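Local coordinates for uncharacterized protein (PDB 4ECO) that is of unknown function but, as a leucine-rich repeat protein, probably binds other proteins, at residues A[148-153]-A[357-362]. Sequence-based numbering, arbitrary orientation. Where two conformers were deposited one is given.
Sequences TFVDYD and SLNLAY
Val150 and Asn359 meet because their first torsions turn Val150 CG1 (chi1 -171°) and Asn359 CG (chi1 -161°) away from their own main-chain nitrogens, settings that place the two groups against each other. The side chains point in opposing senses and lie flank to flank rather than end to end. The CG1 methyl of Val150 sits in van der Waals contact against the flank made by CB, CG and ND2 of Asn359, 3.5 Å from ND2 and 3.7 Å from CB. ND2 of Asn359 stands 3.4 Å from Val150 O, at too poor an angle for a hydrogen bond. The other end of the amide faces its own chain, where Ala361 N gives a weak bond to Asn359 OD1 (3.3 Å), consistent with the amide being turned OD1-first to the turn that leaves the strand. The contact is small, with 97 Å² buried over both sides. Asn359 fills the variable position between Leu358 and Leu360 of an LxxLxLxxN repeat, on what is the concave strand face in the textbook solenoid, while Leu358 is directed away from segment 148-153. That segment begins in helix 144-149 and belongs to an excursion of the chain lying against the row of parallel strands, where Val150 also touches Glu336 and Leu338. Asn359 ends strand 354-359, which runs between strands 334-336 and 381-383.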
# COMPACT_ATOMS: atom_id res chain seq x y z
N THR A 148 -1.73 -2.41 -6.38
CA THR A 148 -2.08 -1.22 -7.15
C THR A 148 -2.24 0.04 -6.31
O THR A 148 -1.75 1.10 -6.73
CB THR A 148 -3.38 -1.44 -7.95
OG1 THR A 148 -3.28 -2.69 -8.61
CG2 THR A 148 -3.64 -0.34 -9.01
N PHE A 149 -2.97 -0.05 -5.17
CA PHE A 149 -3.29 1.13 -4.39
C PHE A 149 -2.75 1.17 -2.97
O PHE A 149 -2.91 2.23 -2.32
CB PHE A 149 -4.82 1.24 -4.28
CG PHE A 149 -5.55 1.34 -5.60
CD1 PHE A 149 -5.58 2.53 -6.31
CD2 PHE A 149 -6.20 0.23 -6.12
CE1 PHE A 149 -6.26 2.62 -7.52
CE2 PHE A 149 -6.90 0.32 -7.32
CZ PHE A 149 -6.92 1.52 -8.01
N VAL A 150 -2.15 0.07 -2.44
CA VAL A 150 -1.79 0.05 -1.02
C VAL A 150 -0.26 -0.14 -0.80
O VAL A 150 0.34 0.59 0.01
CB VAL A 150 -2.60 -1.05 -0.26
CG1 VAL A 150 -2.41 -0.94 1.24
CG2 VAL A 150 -4.08 -1.00 -0.60
N ASP A 151 0.34 -1.15 -1.45
CA ASP A 151 1.77 -1.44 -1.29
C ASP A 151 2.65 -0.27 -1.65
O ASP A 151 2.40 0.40 -2.66
CB ASP A 151 2.20 -2.65 -2.13
CG ASP A 151 1.83 -3.98 -1.54
OD1 ASP A 151 1.56 -4.04 -0.30
OD2 ASP A 151 1.84 -4.98 -2.29
N TYR A 152 3.65 -0.04 -0.78
CA TYR A 152 4.63 1.05 -0.87
C TYR A 152 5.90 0.68 -0.06
O TYR A 152 5.77 0.04 1.00
CB TYR A 152 3.96 2.33 -0.33
CG TYR A 152 4.73 3.64 -0.44
CD1 TYR A 152 4.83 4.30 -1.67
CD2 TYR A 152 5.17 4.31 0.69
CE1 TYR A 152 5.46 5.55 -1.76
CE2 TYR A 152 5.79 5.55 0.60
CZ TYR A 152 5.92 6.17 -0.62
OH TYR A 152 6.53 7.39 -0.68
N ASP A 153 7.10 1.09 -0.53
CA ASP A 153 8.33 0.85 0.21
C ASP A 153 8.63 2.10 1.08
O ASP A 153 8.98 3.15 0.53
CB ASP A 153 9.50 0.50 -0.71
CG ASP A 153 10.78 0.04 -0.02
OD1 ASP A 153 10.79 -0.09 1.24
OD2 ASP A 153 11.78 -0.20 -0.75
N SER A 357 -0.79 -8.02 6.46
CA SER A 357 -0.83 -6.66 5.92
C SER A 357 -1.58 -5.77 6.86
O SER A 357 -2.61 -6.17 7.37
CB SER A 357 -1.49 -6.64 4.54
OG SER A 357 -0.64 -7.08 3.49
N LEU A 358 -1.08 -4.57 7.08
CA LEU A 358 -1.75 -3.53 7.85
C LEU A 358 -1.31 -2.18 7.31
O LEU A 358 -0.12 -1.90 7.17
CB LEU A 358 -1.53 -3.65 9.36
CG LEU A 358 -2.24 -2.64 10.27
CD1 LEU A 358 -3.76 -2.80 10.22
CD2 LEU A 358 -1.73 -2.76 11.69
N ASN A 359 -2.27 -1.39 6.89
CA ASN A 359 -2.03 -0.07 6.35
C ASN A 359 -3.14 0.87 6.83
O ASN A 359 -4.28 0.75 6.37
CB ASN A 359 -1.92 -0.12 4.82
CG ASN A 359 -1.23 1.09 4.23
OD1 ASN A 359 -1.55 2.26 4.55
ND2 ASN A 359 -0.24 0.83 3.35
N LEU A 360 -2.82 1.75 7.80
CA LEU A 360 -3.73 2.72 8.43
C LEU A 360 -3.34 4.16 8.05
O LEU A 360 -3.78 5.12 8.70
CB LEU A 360 -3.70 2.53 9.96
CG LEU A 360 -4.10 1.14 10.50
CD1 LEU A 360 -3.86 1.04 11.99
CD2 LEU A 360 -5.55 0.81 10.20
N ALA A 361 -2.54 4.31 6.97
CA ALA A 361 -2.04 5.61 6.58
C ALA A 361 -3.15 6.56 6.16
O ALA A 361 -4.22 6.13 5.73
CB ALA A 361 -1.01 5.48 5.47
N TYR A 362 -2.89 7.87 6.35
CA TYR A 362 -3.72 8.98 5.97
C TYR A 362 -5.05 8.98 6.74
O TYR A 362 -6.15 8.86 6.17
CB TYR A 362 -3.94 9.01 4.46
CG TYR A 362 -2.67 9.29 3.68
CD1 TYR A 362 -2.25 10.59 3.44
CD2 TYR A 362 -1.89 8.24 3.19
CE1 TYR A 362 -1.08 10.85 2.73
CE2 TYR A 362 -0.70 8.50 2.50
CZ TYR A 362 -0.31 9.80 2.25
OH TYR A 362 0.82 10.08 1.52